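Local coordinates for cytoplasmic export protein 1 (Saccharomyces cerevisiae, PDB 3VWA) that takes part in nuclear tRNA export and may collect tRNA from export receptors at the nuclear pore, then pass aminoacylated tRNA on to the translation machinery, at residues W96-L99 and G100-Q104; N105-G108 and V109-G112; P183-I186 and D187-L191; L204-D207 and W208-N211; G218-T221 and I222-R226. All coordinates share one frame; numbering follows the deposited sequence.

Contact 1. Residues W96-L99 and G100-Q104; sequences WDNL and GSLSQ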
loop_
_atom_site.group_PDB
_atom_site.type_symbol
_atom_site.label_atom_id
_atom_site.label_comp_id
_atom_site.label_asym_id
_atom_site.label_seq_id
_atom_site.Cartn_x
_atom_site.Cartn_y
_atom_site.Cartn_z
ATOM N N TRP A 96 -2.872 -13.830 14.980
ATOM C CA TRP A 96 -3.927 -13.997 16.005
ATOM C C TRP A 96 -3.941 -12.838 16.943
ATOM O O TRP A 96 -5.002 -12.399 17.341
ATOM C CB TRP A 96 -3.773 -15.310 16.749
ATOM C CG TRP A 96 -4.059 -16.494 15.874
ATOM C CD1 TRP A 96 -3.137 -17.337 15.249
ATOM C CD2 TRP A 96 -5.386 -17.018 15.479
ATOM N NE1 TRP A 96 -3.788 -18.329 14.529
ATOM C CE2 TRP A 96 -5.129 -18.181 14.609
ATOM C CE3 TRP A 96 -6.707 -16.646 15.741
ATOM C CZ2 TRP A 96 -6.153 -18.913 14.053
ATOM C CZ3 TRP A 96 -7.730 -17.389 15.165
ATOM C CH2 TRP A 96 -7.465 -18.498 14.345
ATOM N N ASP A 97 -2.759 -12.304 17.266
ATOM C CA ASP A 97 -2.637 -11.079 18.090
ATOM C C ASP A 97 -3.320 -9.878 17.462
ATOM O O ASP A 97 -3.347 -8.799 18.066
ATOM C CB ASP A 97 -1.166 -10.713 18.364
ATOM C CG ASP A 97 -0.369 -11.873 18.939
ATOM O OD1 ASP A 97 0.890 -11.831 18.856
ATOM O OD2 ASP A 97 -0.989 -12.829 19.472
ATOM N N ASN A 98 -3.861 -10.046 16.257
ATOM C CA ASN A 98 -4.511 -8.922 15.598
ATOM C C ASN A 98 -5.896 -9.307 15.144
ATOM O O ASN A 98 -6.566 -8.590 14.388
ATOM C CB ASN A 98 -3.647 -8.373 14.458
ATOM C CG ASN A 98 -4.171 -7.058 13.915
ATOM O OD1 ASN A 98 -4.597 -6.194 14.694
ATOM N ND2 ASN A 98 -4.177 -6.901 12.565
ATOM N N LEU A 99 -6.351 -10.453 15.623
ATOM C CA LEU A 99 -7.627 -10.968 15.198
ATOM C C LEU A 99 -8.675 -9.895 15.496
ATOM O O LEU A 99 -9.672 -9.770 14.801
ATOM C CB LEU A 99 -7.938 -12.235 15.966
ATOM C CG LEU A 99 -9.314 -12.845 15.744
ATOM C CD1 LEU A 99 -9.490 -13.333 14.301
ATOM C CD2 LEU A 99 -9.417 -14.013 16.677
ATOM N N GLY A 100 -8.410 -9.093 16.527
ATOM C CA GLY A 100 -9.365 -8.092 16.997
ATOM C C GLY A 100 -9.620 -7.104 15.894
ATOM O O GLY A 100 -10.756 -6.736 15.640
ATOM N N SER A 101 -8.552 -6.694 15.222
ATOM C CA SER A 101 -8.687 -5.860 14.056
ATOM C C SER A 101 -9.395 -6.544 12.932
ATOM O O SER A 101 -10.330 -5.969 12.422
ATOM C CB SER A 101 -7.345 -5.362 13.560
ATOM O OG SER A 101 -6.956 -4.281 14.367
ATOM N N LEU A 102 -8.953 -7.747 12.544
ATOM C CA LEU A 102 -9.427 -8.390 11.293
ATOM C C LEU A 102 -10.882 -8.780 11.414
ATOM O O LEU A 102 -11.584 -8.763 10.439
ATOM C CB LEU A 102 -8.646 -9.659 10.977
ATOM C CG LEU A 102 -7.148 -9.526 10.754
ATOM C CD1 LEU A 102 -6.641 -10.947 10.721
ATOM C CD2 LEU A 102 -6.860 -8.769 9.458
ATOM N N SER A 103 -11.301 -9.100 12.646
ATOM C CA SER A 103 -12.692 -9.414 13.043
ATOM C C SER A 103 -13.636 -8.300 12.681
ATOM O O SER A 103 -14.808 -8.526 12.491
ATOM C CB SER A 103 -12.762 -9.521 14.564
ATOM O OG SER A 103 -12.621 -10.829 14.983
ATOM N N GLN A 104 -13.120 -7.075 12.632
ATOM C CA GLN A 104 -13.916 -5.913 12.241
ATOM C C GLN A 104 -14.454 -5.963 10.813
ATOM O O GLN A 104 -15.483 -5.382 10.520
ATOM C CB GLN A 104 -13.120 -4.635 12.502
ATOM C CG GLN A 104 -12.940 -4.372 14.005
ATOM C CD GLN A 104 -12.505 -2.954 14.362
ATOM O OE1 GLN A 104 -12.180 -2.143 13.502
ATOM N NE2 GLN A 104 -12.477 -2.660 15.658
#
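A first torsion of -170° turns Asn98 CG away from its own backbone N and towards the coming helical turn, while Ser101 OG, opposite its carbonyl carbon (chi1 -79°), leans back to meet it. The result is a weak hydrogen bond, Ser101 OG giving to Asn98 OD1 over 3.1 Å, with Ser101 CB also lying close to the same oxygen. Asn98 occupies the N-cap position of helix 99-102, yet its side chain caps no backbone N-H; the carbonyl does the helical work instead. Asn98 O accepts from Leu102 N at 3.1 Å and takes a second, weak bond from Ser101 N. One residue on, Leu99 O is gripped twice: firmly by Ser103 N at 2.8 Å, and weakly by Ser103 OG at 3.1 Å. A serine suits this place because its short hydroxyl can fold back onto the preceding turn. Leu99 CG, at 3.9 Å, packs beside that same Ser103 OG. With an alanine at Asn98 the hydroxyl of Ser101 would probably lose this acceptor and be set free to turn. The short helix lies in the kinase-like domain, between strand 92-93 and helix 106-122; around it Leu102 rests on Phe94 and Thr280, and Trp96 reaches across to Leu194 and Leu198 of helix 186-198.

Contact 2. Residues N105-G108 and V109-G112; sequences NKFG and VELG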
loop_
_atom_site.group_PDB
_atom_site.type_symbol
_atom_site.label_atom_id
_atom_site.label_comp_id
_atom_site.label_asym_id
_atom_site.label_seq_id
_atom_site.Cartn_x
_atom_site.Cartn_y
_atom_site.Cartn_z
ATOM N N ASN A 105 -13.783 -6.684 9.919
ATOM C CA ASN A 105 -14.307 -6.890 8.556
ATOM C C ASN A 105 -14.793 -8.325 8.448
ATOM O O ASN A 105 -14.030 -9.257 8.074
ATOM C CB ASN A 105 -13.231 -6.593 7.498
ATOM C CG ASN A 105 -13.740 -6.792 6.058
ATOM O OD1 ASN A 105 -14.682 -7.508 5.845
ATOM N ND2 ASN A 105 -13.117 -6.128 5.088
ATOM N N LYS A 106 -16.066 -8.529 8.788
ATOM C CA LYS A 106 -16.594 -9.886 8.801
ATOM C C LYS A 106 -16.480 -10.547 7.412
ATOM O O LYS A 106 -16.330 -11.744 7.329
ATOM C CB LYS A 106 -18.055 -9.911 9.319
ATOM C CG LYS A 106 -19.144 -9.647 8.281
ATOM C CD LYS A 106 -20.468 -9.459 9.015
ATOM C CE LYS A 106 -21.645 -9.499 8.076
ATOM N NZ LYS A 106 -21.906 -10.926 7.697
ATOM N N PHE A 107 -16.571 -9.758 6.342
ATOM C CA PHE A 107 -16.514 -10.324 4.990
ATOM C C PHE A 107 -15.121 -10.916 4.768
ATOM O O PHE A 107 -15.000 -11.967 4.146
ATOM C CB PHE A 107 -16.824 -9.271 3.889
ATOM C CG PHE A 107 -18.231 -8.722 3.967
ATOM C CD1 PHE A 107 -19.347 -9.572 3.977
ATOM C CD2 PHE A 107 -18.441 -7.351 4.043
ATOM C CE1 PHE A 107 -20.638 -9.056 4.044
ATOM C CE2 PHE A 107 -19.731 -6.828 4.128
ATOM C CZ PHE A 107 -20.829 -7.669 4.117
ATOM N N GLY A 108 -14.107 -10.243 5.321
ATOM C CA GLY A 108 -12.721 -10.740 5.340
ATOM C C GLY A 108 -12.590 -12.127 5.927
ATOM O O GLY A 108 -12.027 -13.057 5.287
ATOM N N VAL A 109 -13.082 -12.262 7.176
ATOM C CA VAL A 109 -12.921 -13.469 7.977
ATOM C C VAL A 109 -13.666 -14.589 7.224
ATOM O O VAL A 109 -13.176 -15.705 7.109
ATOM C CB VAL A 109 -13.536 -13.265 9.427
ATOM C CG1 VAL A 109 -13.513 -14.557 10.272
ATOM C CG2 VAL A 109 -12.852 -12.137 10.191
ATOM N N GLU A 110 -14.843 -14.276 6.702
ATOM C CA GLU A 110 -15.647 -15.233 5.991
ATOM C C GLU A 110 -14.954 -15.664 4.676
ATOM O O GLU A 110 -15.001 -16.818 4.301
ATOM C CB GLU A 110 -17.055 -14.655 5.670
ATOM C CG GLU A 110 -18.048 -14.583 6.842
ATOM C CD GLU A 110 -19.220 -13.640 6.567
ATOM O OE1 GLU A 110 -19.689 -13.576 5.394
ATOM O OE2 GLU A 110 -19.669 -12.965 7.523
ATOM N N LEU A 111 -14.357 -14.712 3.980
ATOM C CA LEU A 111 -13.537 -15.007 2.796
ATOM C C LEU A 111 -12.393 -15.971 3.125
ATOM O O LEU A 111 -12.205 -16.945 2.423
ATOM C CB LEU A 111 -13.019 -13.713 2.171
ATOM C CG LEU A 111 -12.597 -13.646 0.679
ATOM C CD1 LEU A 111 -11.143 -13.274 0.563
ATOM C CD2 LEU A 111 -12.938 -14.851 -0.198
ATOM N N GLY A 112 -11.687 -15.761 4.235
ATOM C CA GLY A 112 -10.571 -16.668 4.574
ATOM C C GLY A 112 -11.080 -18.052 4.895
ATOM O O GLY A 112 -10.546 -19.074 4.456
HETATM O O HOH W 1 -21.782 -12.092 4.637
#
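Lys106 and Glu110, one helical turn apart, lie side by side and point the same way, and their charged ends form a salt bridge with Lys106 NZ 3.0 Å from Glu110 OE2. The carboxylate offers its syn lone pair, and the lysine chain, nearly straight as far as CE, bends at its last torsion (chi4 76°) to bring the ammonium round to it. On the way Lys106 CG passes 3.4 Å from Glu110 OE2, so the aliphatic part covers the oxygen that its end binds. A water bridges the pair: it donates to Glu110 OE1 at 2.7 Å and accepts a weak bond from Lys106 NZ, sitting in the plane of the Phe107 ring at its edge. All this rides on the first turn of helix 106-122, probably the counterpart of helix αE in a protein kinase C-lobe. Its N-cap is Asn105, a favoured residue type there, whose OD1 accepts from Gly108 N at 2.8 Å, with the donor well above the amide plane. Behind the cap, Asn105 ND2 gives hydrogen bonds to Ile275 O and Arg277 O, which fix the amide's rotation. Glu110 has a second-shell partner too: Asn238 ND2 bonds both to its OE1 and to Phe107 O. Phe107 and Leu111 lean on helix 239-248, whereas Val109 turns to Met199.

Contact 3. Residues P183-I186 and D187-L191; sequences PNTI and DSMGL
The N-terminal turn of helix 186-198, which probably corresponds to helix αF at the centre of a protein kinase C-lobe, starts where Thr185 and Ile186 meet Met189 and Gly190. Thr185 stands at the N-cap position, but its hydroxyl makes no capping bond and instead bonds weakly to Asp182 O. Its carbonyl accepts from Met189 N at 3.1 Å, and Ile186 O does the same for Gly190 N at 2.9 Å. Met189, present as selenomethionine, runs alongside Thr185; with CG opposite its carbonyl carbon (chi1 -80°), the chain passes over the threonine carbonyl, CG lying 3.4 Å from Thr185 O. Asp187 ties the turn to the chain at Leu128 and Gly129. Its two carboxylate oxygens take separate backbone N-H groups, OD1 that of Gly129 and OD2 that of Leu128, a grip consistent with that of the αF aspartate on the catalytic-loop backbone in kinases. An acidic side chain suits this place, since it offers two acceptors to neighbouring amides. Beside it, Ile186 CG2 comes within 4.0 Å of Asp187 OD1, and the isoleucine packs on Pro179 and Val127. Ser188 uses its hydroxyl away from the turn, bonding to Ile220 O. Water takes over part of the capping: one molecule accepts from Ser188 N at 2.7 Å and donates to Asn184 O at 3.1 Å.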
loop_
_atom_site.group_PDB
_atom_site.type_symbol
_atom_site.label_atom_id
_atom_site.label_comp_id
_atom_site.label_asym_id
_atom_site.label_seq_id
_atom_site.Cartn_x
_atom_site.Cartn_y
_atom_site.Cartn_z
ATOM N N PRO A 183 -10.922 -40.812 13.065
ATOM C CA PRO A 183 -10.378 -40.236 11.838
ATOM C C PRO A 183 -11.435 -39.651 10.908
ATOM O O PRO A 183 -11.101 -38.853 10.032
ATOM C CB PRO A 183 -9.734 -41.441 11.140
ATOM C CG PRO A 183 -9.403 -42.375 12.237
ATOM C CD PRO A 183 -10.510 -42.217 13.237
ATOM N N ASN A 184 -12.698 -40.041 11.083
ATOM C CA ASN A 184 -13.731 -39.647 10.139
ATOM C C ASN A 184 -14.442 -38.405 10.567
ATOM O O ASN A 184 -15.218 -37.815 9.812
ATOM C CB ASN A 184 -14.736 -40.779 9.994
ATOM C CG ASN A 184 -14.102 -42.022 9.422
ATOM O OD1 ASN A 184 -13.605 -42.010 8.297
ATOM N ND2 ASN A 184 -14.094 -43.089 10.199
ATOM N N THR A 185 -14.179 -38.029 11.809
ATOM C CA THR A 185 -14.820 -36.914 12.436
ATOM C C THR A 185 -13.790 -35.954 13.053
ATOM O O THR A 185 -14.156 -34.851 13.524
ATOM C CB THR A 185 -15.739 -37.414 13.564
ATOM O OG1 THR A 185 -14.978 -38.241 14.448
ATOM C CG2 THR A 185 -16.961 -38.166 13.014
ATOM N N ILE A 186 -12.520 -36.362 13.100
ATOM C CA ILE A 186 -11.516 -35.465 13.673
ATOM C C ILE A 186 -11.387 -34.126 12.892
ATOM O O ILE A 186 -11.284 -33.066 13.501
ATOM C CB ILE A 186 -10.145 -36.140 13.943
ATOM C CG1 ILE A 186 -9.335 -35.301 14.936
ATOM C CG2 ILE A 186 -9.359 -36.414 12.654
ATOM C CD1 ILE A 186 -8.012 -35.928 15.345
ATOM N N ASP A 187 -11.439 -34.168 11.570
ATOM C CA ASP A 187 -11.301 -32.912 10.811
ATOM C C ASP A 187 -12.491 -31.943 10.961
ATOM O O ASP A 187 -12.279 -30.751 11.195
ATOM C CB ASP A 187 -10.962 -33.189 9.360
ATOM C CG ASP A 187 -9.561 -33.769 9.195
ATOM O OD1 ASP A 187 -8.673 -33.500 10.061
ATOM O OD2 ASP A 187 -9.348 -34.494 8.189
ATOM N N SER A 188 -13.729 -32.454 10.832
ATOM C CA SER A 188 -14.940 -31.685 11.134
ATOM C C SER A 188 -14.896 -31.035 12.502
ATOM O O SER A 188 -15.318 -29.879 12.660
ATOM C CB SER A 188 -16.167 -32.586 11.095
ATOM O OG SER A 188 -16.619 -32.696 9.784
HETATM N N MSE A 189 -14.388 -31.766 13.491
HETATM C CA MSE A 189 -14.375 -31.255 14.865
HETATM C C MSE A 189 -13.308 -30.224 15.004
HETATM O O MSE A 189 -13.505 -29.224 15.715
HETATM C CB MSE A 189 -14.195 -32.376 15.877
HETATM C CG MSE A 189 -15.539 -33.077 16.092
HETATM SE SE MSE A 189 -15.378 -34.593 17.380
HETATM C CE MSE A 189 -15.667 -36.041 16.090
ATOM N N GLY A 190 -12.173 -30.441 14.326
ATOM C CA GLY A 190 -11.082 -29.465 14.359
ATOM C C GLY A 190 -11.414 -28.195 13.584
ATOM O O GLY A 190 -10.996 -27.095 13.963
ATOM N N LEU A 191 -12.192 -28.342 12.512
ATOM C CA LEU A 191 -12.658 -27.190 11.732
ATOM C C LEU A 191 -13.577 -26.302 12.576
ATOM O O LEU A 191 -13.430 -25.087 12.558
ATOM C CB LEU A 191 -13.367 -27.634 10.416
ATOM C CG LEU A 191 -13.867 -26.480 9.517
ATOM C CD1 LEU A 191 -12.793 -25.438 9.228
ATOM C CD2 LEU A 191 -14.528 -26.921 8.214
HETATM O O HOH W 2 -11.565 -36.207 8.702
HETATM O O HOH W 3 -13.857 -35.056 9.954
#

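Contact 4. Residues L204-D207 and W208-N211; sequences LPKD and WIVN
Apolar contact comes first, between Pro205 and Trp208. The proline ring lies over one face of the indole, CG standing 3.5 Å above the plane and set toward its rim, while CB forms a CH-pi contact 4.0 Å from the centroid of the five-membered ring. Proline suits the site: its compact ring offers C-H groups to the aromatic face. Leu204 adds its CD1, 3.8 Å from Trp208 CB and 3.9 Å from Ile209 CG1. The carboxylate of Asp207 packs alongside the indole, the two planes only 22° apart and OD2 3.3 Å from Trp208 CD1. Side-chain hydrogen bonds lead outward from both residues, Asp207 OD2 to Thr234 OG1 and Trp208 NE1 to Thr232 OG1. An alanine in place of Trp208 would probably take the aromatic surface from Pro205 and leave the Thr232 hydroxyl without its indole mate. Backbone hydrogen bonds form the last group: Trp208 N gives to Pro205 O at 2.9 Å, and Ile209 N to Lys206 O at 3.1 Å. These i to i+3 bonds, with the torsions of residues 206-208, make two overlapping type I turns, which wind the chain into helix 209-216, probably the counterpart of αG in the kinase-like C-lobe.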
loop_
_atom_site.group_PDB
_atom_site.type_symbol
_atom_site.label_atom_id
_atom_site.label_comp_id
_atom_site.label_asym_id
_atom_site.label_seq_id
_atom_site.Cartn_x
_atom_site.Cartn_y
_atom_site.Cartn_z
ATOM N N LEU A 204 -20.416 -14.432 14.923
ATOM C CA LEU A 204 -20.722 -15.591 14.100
ATOM C C LEU A 204 -22.088 -15.384 13.471
ATOM O O LEU A 204 -23.025 -15.011 14.142
ATOM C CB LEU A 204 -20.738 -16.861 14.969
ATOM C CG LEU A 204 -20.452 -18.305 14.521
ATOM C CD1 LEU A 204 -21.631 -18.992 13.828
ATOM C CD2 LEU A 204 -19.184 -18.425 13.682
ATOM N N PRO A 205 -22.206 -15.620 12.164
ATOM C CA PRO A 205 -23.473 -15.421 11.506
ATOM C C PRO A 205 -24.540 -16.281 12.181
ATOM O O PRO A 205 -24.289 -17.451 12.496
ATOM C CB PRO A 205 -23.211 -15.924 10.078
ATOM C CG PRO A 205 -21.753 -15.707 9.872
ATOM C CD PRO A 205 -21.138 -16.009 11.217
ATOM N N LYS A 206 -25.716 -15.694 12.370
ATOM C CA LYS A 206 -26.888 -16.388 12.915
ATOM C C LYS A 206 -27.139 -17.643 12.106
ATOM O O LYS A 206 -27.270 -18.728 12.673
ATOM C CB LYS A 206 -28.113 -15.470 12.859
ATOM C CG LYS A 206 -28.323 -14.586 14.076
ATOM C CD LYS A 206 -27.022 -14.050 14.669
ATOM C CE LYS A 206 -27.123 -13.884 16.184
ATOM N NZ LYS A 206 -27.811 -15.044 16.835
ATOM N N ASP A 207 -27.134 -17.494 10.781
ATOM C CA ASP A 207 -27.426 -18.618 9.888
ATOM C C ASP A 207 -26.258 -19.591 9.736
ATOM O O ASP A 207 -26.337 -20.549 8.955
ATOM C CB ASP A 207 -27.949 -18.146 8.519
ATOM C CG ASP A 207 -26.984 -17.213 7.804
ATOM O OD1 ASP A 207 -27.331 -16.719 6.713
ATOM O OD2 ASP A 207 -25.894 -16.952 8.338
ATOM N N TRP A 208 -25.184 -19.361 10.485
ATOM C CA TRP A 208 -24.092 -20.335 10.537
ATOM C C TRP A 208 -24.034 -21.046 11.856
ATOM O O TRP A 208 -23.258 -21.983 12.023
ATOM C CB TRP A 208 -22.741 -19.657 10.249
ATOM C CG TRP A 208 -22.532 -19.268 8.786
ATOM C CD1 TRP A 208 -23.495 -19.180 7.758
ATOM C CD2 TRP A 208 -21.282 -18.882 8.156
ATOM N NE1 TRP A 208 -22.910 -18.801 6.562
ATOM C CE2 TRP A 208 -21.592 -18.614 6.729
ATOM C CE3 TRP A 208 -19.956 -18.765 8.595
ATOM C CZ2 TRP A 208 -20.601 -18.218 5.820
ATOM C CZ3 TRP A 208 -18.972 -18.381 7.660
ATOM C CH2 TRP A 208 -19.293 -18.096 6.327
ATOM N N ILE A 209 -24.833 -20.595 12.826
ATOM C CA ILE A 209 -24.720 -21.158 14.168
ATOM C C ILE A 209 -24.875 -22.677 14.191
ATOM O O ILE A 209 -24.078 -23.392 14.806
ATOM C CB ILE A 209 -25.653 -20.468 15.191
ATOM C CG1 ILE A 209 -24.978 -19.209 15.744
ATOM C CG2 ILE A 209 -25.944 -21.404 16.347
ATOM C CD1 ILE A 209 -25.911 -18.292 16.526
ATOM N N VAL A 210 -25.865 -23.192 13.483
ATOM C CA VAL A 210 -26.182 -24.592 13.682
ATOM C C VAL A 210 -25.166 -25.412 12.929
ATOM O O VAL A 210 -24.674 -26.434 13.439
ATOM C CB VAL A 210 -27.605 -24.948 13.233
ATOM C CG1 VAL A 210 -27.729 -26.453 13.044
ATOM C CG2 VAL A 210 -28.621 -24.426 14.250
ATOM N N ASN A 211 -24.875 -24.982 11.710
ATOM C CA ASN A 211 -23.908 -25.687 10.892
ATOM C C ASN A 211 -22.576 -25.859 11.622
ATOM O O ASN A 211 -22.051 -26.971 11.708
ATOM C CB ASN A 211 -23.767 -25.007 9.530
ATOM C CG ASN A 211 -25.031 -25.158 8.685
ATOM O OD1 ASN A 211 -25.610 -26.234 8.635
ATOM N ND2 ASN A 211 -25.465 -24.081 8.028
#

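Contact 5. Residues G218-T221 and I222-R226; sequences GKIT and IENFR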
loop_
_atom_site.group_PDB
_atom_site.type_symbol
_atom_site.label_atom_id
_atom_site.label_comp_id
_atom_site.label_asym_id
_atom_site.label_seq_id
_atom_site.Cartn_x
_atom_site.Cartn_y
_atom_site.Cartn_z
ATOM N N GLY A 218 -18.832 -33.125 15.288
ATOM C CA GLY A 218 -18.474 -34.182 14.345
ATOM C C GLY A 218 -19.666 -34.932 13.776
ATOM O O GLY A 218 -19.545 -36.077 13.336
ATOM N N LYS A 219 -20.818 -34.283 13.764
ATOM C CA LYS A 219 -22.001 -34.913 13.228
ATOM C C LYS A 219 -21.987 -34.952 11.712
ATOM O O LYS A 219 -22.475 -35.914 11.134
ATOM C CB LYS A 219 -23.267 -34.238 13.762
ATOM C CG LYS A 219 -23.236 -34.068 15.271
ATOM C CD LYS A 219 -24.531 -33.459 15.787
ATOM C CE LYS A 219 -24.891 -34.071 17.138
ATOM N NZ LYS A 219 -25.969 -33.346 17.858
ATOM N N ILE A 220 -21.435 -33.932 11.052
ATOM C CA ILE A 220 -21.462 -33.906 9.576
ATOM C C ILE A 220 -20.077 -33.742 8.945
ATOM O O ILE A 220 -19.123 -33.323 9.617
ATOM C CB ILE A 220 -22.400 -32.824 9.002
ATOM C CG1 ILE A 220 -21.883 -31.425 9.366
ATOM C CG2 ILE A 220 -23.875 -33.082 9.382
ATOM C CD1 ILE A 220 -22.717 -30.301 8.791
ATOM N N THR A 221 -19.969 -34.062 7.657
ATOM C CA THR A 221 -18.669 -33.951 6.982
ATOM C C THR A 221 -18.349 -32.504 6.609
ATOM O O THR A 221 -19.245 -31.633 6.566
ATOM C CB THR A 221 -18.552 -34.848 5.734
ATOM O OG1 THR A 221 -19.388 -34.330 4.694
ATOM C CG2 THR A 221 -18.923 -36.323 6.060
ATOM N N ILE A 222 -17.071 -32.253 6.326
ATOM C CA ILE A 222 -16.647 -30.941 5.909
ATOM C C ILE A 222 -17.352 -30.586 4.622
ATOM O O ILE A 222 -17.934 -29.498 4.521
ATOM C CB ILE A 222 -15.111 -30.844 5.724
ATOM C CG1 ILE A 222 -14.417 -30.891 7.073
ATOM C CG2 ILE A 222 -14.711 -29.567 5.014
ATOM C CD1 ILE A 222 -12.970 -31.374 6.961
ATOM N N GLU A 223 -17.323 -31.497 3.649
ATOM C CA GLU A 223 -17.966 -31.228 2.348
ATOM C C GLU A 223 -19.461 -30.947 2.533
ATOM O O GLU A 223 -20.032 -30.138 1.811
ATOM C CB GLU A 223 -17.743 -32.360 1.349
ATOM C CG GLU A 223 -18.813 -33.428 1.435
ATOM C CD GLU A 223 -18.749 -34.454 0.321
ATOM O OE1 GLU A 223 -18.552 -34.066 -0.864
ATOM O OE2 GLU A 223 -18.920 -35.652 0.649
ATOM N N ASN A 224 -20.074 -31.597 3.520
ATOM C CA ASN A 224 -21.496 -31.402 3.783
ATOM C C ASN A 224 -21.677 -30.024 4.373
ATOM O O ASN A 224 -22.560 -29.287 3.954
ATOM C CB ASN A 224 -22.019 -32.472 4.740
ATOM C CG ASN A 224 -23.541 -32.532 4.779
ATOM O OD1 ASN A 224 -24.165 -32.257 5.813
ATOM N ND2 ASN A 224 -24.152 -32.905 3.640
ATOM N N PHE A 225 -20.799 -29.666 5.325
ATOM C CA PHE A 225 -20.813 -28.348 5.975
ATOM C C PHE A 225 -20.648 -27.253 4.939
ATOM O O PHE A 225 -21.306 -26.221 5.001
ATOM C CB PHE A 225 -19.717 -28.293 7.033
ATOM C CG PHE A 225 -19.518 -26.948 7.662
ATOM C CD1 PHE A 225 -20.285 -26.549 8.755
ATOM C CD2 PHE A 225 -18.504 -26.084 7.195
ATOM C CE1 PHE A 225 -20.091 -25.309 9.360
ATOM C CE2 PHE A 225 -18.310 -24.842 7.793
ATOM C CZ PHE A 225 -19.099 -24.455 8.881
ATOM N N ARG A 226 -19.819 -27.527 3.946
ATOM C CA ARG A 226 -19.544 -26.577 2.884
ATOM C C ARG A 226 -20.803 -26.243 2.012
ATOM O O ARG A 226 -21.097 -25.087 1.742
ATOM C CB ARG A 226 -18.434 -27.171 2.038
ATOM C CG ARG A 226 -17.793 -26.203 1.091
ATOM C CD ARG A 226 -16.518 -26.786 0.548
ATOM N NE ARG A 226 -16.047 -25.902 -0.503
ATOM C CZ ARG A 226 -15.294 -26.298 -1.516
ATOM N NH1 ARG A 226 -14.912 -25.413 -2.441
ATOM N NH2 ARG A 226 -14.930 -27.583 -1.591
#
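The Phe225 ring meets Ile220 at its edge, where the methyl CD1 lies near the ring plane and 4.0 Å from Phe225 CB. Asn211, Val212 and Ile215 of helix 209-216, Ile195 of helix 186-198 and Leu117 of helix 106-122 gather round the ring, a setting that suits a large, flat hydrophobic side chain. The other flat group is the carboxamide of Asn224, whose side chain crosses that of Ile220 at about a right angle, its OD1 3.7 Å from Ile220 CG2; this oxygen also takes a weak hydrogen bond from Arg228 NE. Thr221 begins helix 222-231 as a classic N-cap. Its OG1, held between the backbone N and the carbonyl carbon (chi1 71°), accepts from Asn224 N at 3.1 Å, and threonine is well chosen because its hydroxyl sits on the first branch of the side chain. Thr221 O then takes the first full helical bond, from Phe225 N at 2.8 Å. Just upstream, Gly218, with its positive phi, is the C' residue of the Schellman motif that ends helix 209-216, its N-H bonding to Ile215 O. Glu223 CG passes 3.4 Å from Thr221 OG1.

In the fold
All five contacts lie in the kinase-like N-terminal domain, within its helical lobe and ahead of the HEAT repeats, and follow one another along the chain in numerical order. Each is local, and together they mark the beginnings of five helices of the lobe: 99-102, 106-122, 186-198, 209-216 and 222-231. Contacts 3 and 5 are closest, with centres 9 Å apart, and Met189 CG packs 3.4 Å from Gly218 N between them. Contact 2 touches contact 1 through Val109 and contact 4 where Glu110 meets Trp208; contact 4 reaches contact 5 where Asn211 meets Phe225. These helix starts thus pack on one another in a single lobe, and bear on the fold of the kinase-like domain, not on the HEAT repeats.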